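PDB 5C79: Arf-GAP from Mus musculus, which binds phosphatidylinositol 4,5-bisphosphate through its PH domain and probably stimulates GTP hydrolysis by the small GTPase Arf1. Local coordinates for residues A[80-90]-A[100-108]. Residues are numbered along the deposited sequence; the frame is centred on the assembly and turned at random.
Sequences AKLNLLTCQVK and DLISHNRTY. With PBU ((2R)-3-{[(R)-hydroxy{[(1R,2R,3S,4R,5R,6S)-2,3,6-trihydroxy-4,5-bis(phosphonooxy)cyclohexyl]oxy}phosphoryl]oxy}propane-1 ,2-diyl dibutanoate), chain C.
Leu82 and Leu101 meet tip to tip, CD1 of Leu82 standing 3.5 Å from CD2 of Leu101. The same CD1 lies obliquely against the Tyr108 ring, 3.5 Å from CE1, so one branched leucine end fills the angle between an aliphatic and an aromatic neighbour. In Leu101 a chi1 of -170° carries CG away from the backbone N, and a chi2 of 67° turns CD2 to Leu82 and CD1 to CB of Cys87 and, 3.7 Å away, CG2 of Val89. The small side chain of Cys87 lets SG rest 3.7 Å from CB of Ser103.

These side chains belong to the apolar interior of a PH domain, where strands 80-83 and 88-91 are the two outer strands of the antiparallel sheet and its curvature brings them round to the same interior; Leu84 carries it on to Leu125 of helix 115-135. Strand 88-91 pairs with strand 98-103 as a hairpin: Gln88 and Ile102 exchange two backbone hydrogen bonds, Ile102 N to Gln88 O being nearly straight (173°), and Lys90 and Asp100 exchange two more.

At the following turn, Ser103 OG donates in the carbonyl plane to Arg106 O (2.8 Å), which Ser103 N also grips. Beyond it the extended Arg106 sets NE over the centre of the Tyr108 ring and reaches phosphate oxygen O43 of the bound lipid through a very short bond from NH2 and a weak one from NH1; the lipid is also hydrogen-bonded by Lys47 and Arg59.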
loop_
_atom_site.group_PDB
_atom_site.type_symbol
_atom_site.label_atom_id
_atom_site.label_comp_id
_atom_site.label_asym_id
_atom_site.label_seq_id
_atom_site.Cartn_x
_atom_site.Cartn_y
_atom_site.Cartn_z
ATOM N N ALA A 80 -10.769 5.020 -0.216
ATOM C CA ALA A 80 -9.742 6.021 -0.363
ATOM C C ALA A 80 -8.903 5.675 -1.593
ATOM O O ALA A 80 -8.606 4.494 -1.836
ATOM C CB ALA A 80 -8.858 6.071 0.874
ATOM N N LYS A 81 -8.573 6.703 -2.359
ATOM C CA LYS A 81 -7.724 6.554 -3.543
ATOM C C LYS A 81 -6.450 7.365 -3.359
ATOM O O LYS A 81 -6.505 8.572 -3.173
ATOM C CB LYS A 81 -8.486 6.976 -4.806
ATOM C CG LYS A 81 -9.661 6.053 -5.060
ATOM C CD LYS A 81 -10.301 6.222 -6.425
ATOM C CE LYS A 81 -11.299 5.107 -6.714
ATOM N NZ LYS A 81 -10.680 3.769 -7.003
ATOM N N LEU A 82 -5.307 6.682 -3.439
ATOM C CA LEU A 82 -4.009 7.303 -3.293
ATOM C C LEU A 82 -3.322 7.282 -4.654
ATOM O O LEU A 82 -3.168 6.238 -5.276
ATOM C CB LEU A 82 -3.170 6.606 -2.241
ATOM C CG LEU A 82 -3.688 6.682 -0.803
ATOM C CD1 LEU A 82 -2.651 6.031 0.085
ATOM C CD2 LEU A 82 -3.957 8.114 -0.354
ATOM N N ASN A 83 -2.942 8.461 -5.107
ATOM C CA ASN A 83 -2.179 8.630 -6.356
ATOM C C ASN A 83 -0.720 8.302 -6.052
ATOM O O ASN A 83 -0.031 9.015 -5.300
ATOM C CB ASN A 83 -2.335 10.072 -6.874
ATOM C CG ASN A 83 -1.318 10.445 -7.957
ATOM O OD1 ASN A 83 -0.683 9.589 -8.561
ATOM N ND2 ASN A 83 -1.120 11.773 -8.153
ATOM N N LEU A 84 -0.241 7.195 -6.599
ATOM C CA LEU A 84 1.113 6.724 -6.234
ATOM C C LEU A 84 2.255 7.611 -6.740
ATOM O O LEU A 84 3.347 7.584 -6.183
ATOM C CB LEU A 84 1.326 5.277 -6.647
ATOM C CG LEU A 84 0.411 4.248 -5.933
ATOM C CD1 LEU A 84 0.570 2.880 -6.550
ATOM C CD2 LEU A 84 0.706 4.208 -4.447
ATOM N N LEU A 85 1.977 8.484 -7.690
ATOM C CA LEU A 85 3.002 9.515 -8.046
ATOM C C LEU A 85 3.418 10.440 -6.931
ATOM O O LEU A 85 4.524 10.968 -6.929
ATOM C CB LEU A 85 2.523 10.344 -9.244
ATOM C CG LEU A 85 2.689 9.699 -10.606
ATOM C CD1 LEU A 85 1.937 10.507 -11.642
ATOM C CD2 LEU A 85 4.170 9.600 -10.970
ATOM N N THR A 86 2.530 10.686 -5.990
ATOM C CA THR A 86 2.802 11.638 -4.928
ATOM C C THR A 86 2.824 10.963 -3.575
ATOM O O THR A 86 2.546 11.590 -2.562
ATOM C CB THR A 86 1.796 12.797 -5.016
ATOM O OG1 THR A 86 0.434 12.299 -5.013
ATOM C CG2 THR A 86 2.062 13.568 -6.261
ATOM N N CYS A 87 3.115 9.650 -3.597
ATOM C CA CYS A 87 3.387 8.864 -2.393
ATOM C C CYS A 87 4.758 8.237 -2.388
ATOM O O CYS A 87 5.401 8.059 -3.419
ATOM C CB CYS A 87 2.359 7.761 -2.162
ATOM S SG CYS A 87 0.654 8.361 -2.005
ATOM N N GLN A 88 5.245 7.978 -1.194
ATOM C CA GLN A 88 6.588 7.389 -1.010
ATOM C C GLN A 88 6.481 6.188 -0.086
ATOM O O GLN A 88 6.034 6.297 1.063
ATOM C CB GLN A 88 7.581 8.385 -0.450
ATOM C CG GLN A 88 9.002 7.845 -0.296
ATOM C CD GLN A 88 9.579 7.330 -1.598
ATOM O OE1 GLN A 88 9.644 8.069 -2.573
ATOM N NE2 GLN A 88 10.020 6.070 -1.629
ATOM N N VAL A 89 6.893 5.043 -0.611
ATOM C CA VAL A 89 7.011 3.825 0.222
ATOM C C VAL A 89 8.271 3.918 1.083
ATOM O O VAL A 89 9.350 4.277 0.599
ATOM C CB VAL A 89 7.058 2.534 -0.615
ATOM C CG1 VAL A 89 7.317 1.331 0.272
ATOM C CG2 VAL A 89 5.745 2.356 -1.354
ATOM N N LYS A 90 8.134 3.599 2.363
ATOM C CA LYS A 90 9.266 3.530 3.274
ATOM C C LYS A 90 9.206 2.173 3.957
ATOM O O LYS A 90 8.375 1.965 4.854
ATOM C CB LYS A 90 9.273 4.630 4.304
ATOM C CG LYS A 90 10.533 4.588 5.159
ATOM C CD LYS A 90 10.600 5.737 6.119
ATOM C CE LYS A 90 11.933 5.715 6.858
ATOM N NZ LYS A 90 11.974 6.800 7.870
ATOM N N ASP A 100 5.596 1.859 5.565
ATOM C CA ASP A 100 4.787 3.048 5.502
ATOM C C ASP A 100 4.556 3.482 4.065
ATOM O O ASP A 100 5.429 3.323 3.196
ATOM C CB ASP A 100 5.485 4.175 6.261
ATOM C CG ASP A 100 5.443 4.008 7.752
ATOM O OD1 ASP A 100 4.823 3.051 8.259
ATOM O OD2 ASP A 100 6.083 4.858 8.426
ATOM N N LEU A 101 3.402 4.084 3.849
ATOM C CA LEU A 101 3.110 4.844 2.623
ATOM C C LEU A 101 2.851 6.294 2.973
ATOM O O LEU A 101 1.835 6.660 3.611
ATOM C CB LEU A 101 1.932 4.247 1.864
ATOM C CG LEU A 101 1.716 4.828 0.470
ATOM C CD1 LEU A 101 2.850 4.464 -0.470
ATOM C CD2 LEU A 101 0.422 4.299 -0.068
ATOM N N ILE A 102 3.825 7.132 2.613
ATOM C CA ILE A 102 3.783 8.551 2.930
ATOM C C ILE A 102 3.027 9.252 1.805
ATOM O O ILE A 102 3.450 9.255 0.649
ATOM C CB ILE A 102 5.204 9.150 3.069
ATOM C CG1 ILE A 102 6.001 8.324 4.085
ATOM C CG2 ILE A 102 5.120 10.607 3.510
ATOM C CD1 ILE A 102 7.490 8.576 4.051
ATOM N N SER A 103 1.878 9.810 2.142
ATOM C CA SER A 103 1.141 10.641 1.205
ATOM C C SER A 103 1.262 12.105 1.633
ATOM O O SER A 103 1.721 12.425 2.706
ATOM C CB SER A 103 -0.324 10.191 1.065
ATOM O OG SER A 103 -1.094 10.623 2.147
ATOM N N HIS A 104 0.773 12.987 0.780
ATOM C CA HIS A 104 0.945 14.422 1.039
ATOM C C HIS A 104 0.339 14.919 2.365
ATOM O O HIS A 104 0.866 15.836 2.978
ATOM C CB HIS A 104 0.428 15.212 -0.141
ATOM C CG HIS A 104 -1.047 15.160 -0.294
ATOM N ND1 HIS A 104 -1.715 14.111 -0.894
ATOM C CD2 HIS A 104 -1.989 16.051 0.076
ATOM C CE1 HIS A 104 -3.008 14.375 -0.898
ATOM N NE2 HIS A 104 -3.195 15.540 -0.304
ATOM N N ASN A 105 -0.737 14.281 2.812
ATOM C CA ASN A 105 -1.433 14.727 4.033
ATOM C C ASN A 105 -1.583 13.675 5.136
ATOM O O ASN A 105 -2.277 13.892 6.106
ATOM C CB ASN A 105 -2.789 15.332 3.654
ATOM C CG ASN A 105 -3.765 14.312 3.074
ATOM O OD1 ASN A 105 -3.502 13.120 3.052
ATOM N ND2 ASN A 105 -4.919 14.789 2.600
ATOM N N ARG A 106 -0.933 12.537 4.956
ATOM C CA ARG A 106 -1.056 11.421 5.869
ATOM C C ARG A 106 0.051 10.396 5.609
ATOM O O ARG A 106 0.371 10.132 4.465
ATOM C CB ARG A 106 -2.403 10.728 5.618
ATOM C CG ARG A 106 -2.575 9.521 6.465
ATOM C CD ARG A 106 -3.989 9.072 6.583
ATOM N NE ARG A 106 -3.979 7.938 7.504
ATOM C CZ ARG A 106 -5.044 7.224 7.833
ATOM N NH1 ARG A 106 -6.223 7.509 7.343
ATOM N NH2 ARG A 106 -4.907 6.194 8.662
ATOM N N THR A 107 0.513 9.743 6.661
ATOM C CA THR A 107 1.334 8.532 6.503
ATOM C C THR A 107 0.511 7.313 6.917
ATOM O O THR A 107 0.056 7.245 8.034
ATOM C CB THR A 107 2.640 8.635 7.298
ATOM O OG1 THR A 107 3.424 9.688 6.727
ATOM C CG2 THR A 107 3.441 7.350 7.221
ATOM N N TYR A 108 0.315 6.389 5.992
ATOM C CA TYR A 108 -0.300 5.109 6.268
ATOM C C TYR A 108 0.732 4.128 6.797
ATOM O O TYR A 108 1.839 4.046 6.247
ATOM C CB TYR A 108 -0.934 4.568 5.003
ATOM C CG TYR A 108 -2.197 5.252 4.605
ATOM C CD1 TYR A 108 -2.180 6.383 3.768
ATOM C CD2 TYR A 108 -3.427 4.764 5.032
ATOM C CE1 TYR A 108 -3.373 7.007 3.411
ATOM C CE2 TYR A 108 -4.613 5.377 4.645
ATOM C CZ TYR A 108 -4.578 6.512 3.867
ATOM O OH TYR A 108 -5.805 7.049 3.475
HETATM P P1 PBU C . -12.693 1.400 14.975
HETATM P P4 PBU C . -8.080 5.816 10.211
HETATM P P5 PBU C . -11.423 2.929 8.093
HETATM C "C3'" PBU C . -13.352 1.818 17.459
HETATM C "C2'" PBU C . -13.467 3.201 18.055
HETATM O "O2'" PBU C . -12.378 3.419 18.971
HETATM C "C1'" PBU C . -14.882 3.364 18.630
HETATM O "O1'" PBU C . -15.325 4.675 18.311
HETATM C C1 PBU C . -11.280 2.784 13.136
HETATM O O1 PBU C . -12.408 2.683 14.010
HETATM C C2 PBU C . -10.167 3.689 13.717
HETATM O O2 PBU C . -10.542 5.035 14.020
HETATM C C3 PBU C . -9.065 3.838 12.717
HETATM O O3 PBU C . -8.059 4.750 13.231
HETATM C C4 PBU C . -9.709 4.273 11.394
HETATM O O4 PBU C . -8.664 4.388 10.514
HETATM C C5 PBU C . -10.683 3.325 10.745
HETATM O O5 PBU C . -11.224 3.767 9.469
HETATM C C6 PBU C . -11.793 3.210 11.746
HETATM O O6 PBU C . -12.647 2.259 11.174
HETATM C C7 PBU C . -12.388 2.653 20.223
HETATM O O7 PBU C . -12.050 1.480 20.245
HETATM C C8 PBU C . -12.761 3.356 21.508
HETATM C C9 PBU C . -11.500 3.988 22.070
HETATM C C10 PBU C . -10.852 4.826 20.990
HETATM C C11 PBU C . -16.504 4.966 17.516
HETATM O O11 PBU C . -16.918 4.177 16.683
HETATM C C12 PBU C . -17.203 6.276 17.759
HETATM C C13 PBU C . -17.544 6.355 19.243
HETATM C C14 PBU C . -16.386 6.889 20.057
HETATM O O41 PBU C . -7.109 6.309 11.278
HETATM O O42 PBU C . -9.343 6.596 9.892
HETATM O O43 PBU C . -7.187 5.465 9.055
HETATM O O51 PBU C . -11.425 4.100 7.123
HETATM O O52 PBU C . -10.117 2.146 8.034
HETATM O O53 PBU C . -12.565 2.009 7.990
HETATM O OP1 PBU C . -13.671 1.965 16.084
HETATM O OP2 PBU C . -11.363 0.913 15.525
HETATM O OP3 PBU C . -13.623 0.418 14.314
HETATM O O HOH W 1 -0.212 12.092 -2.137
#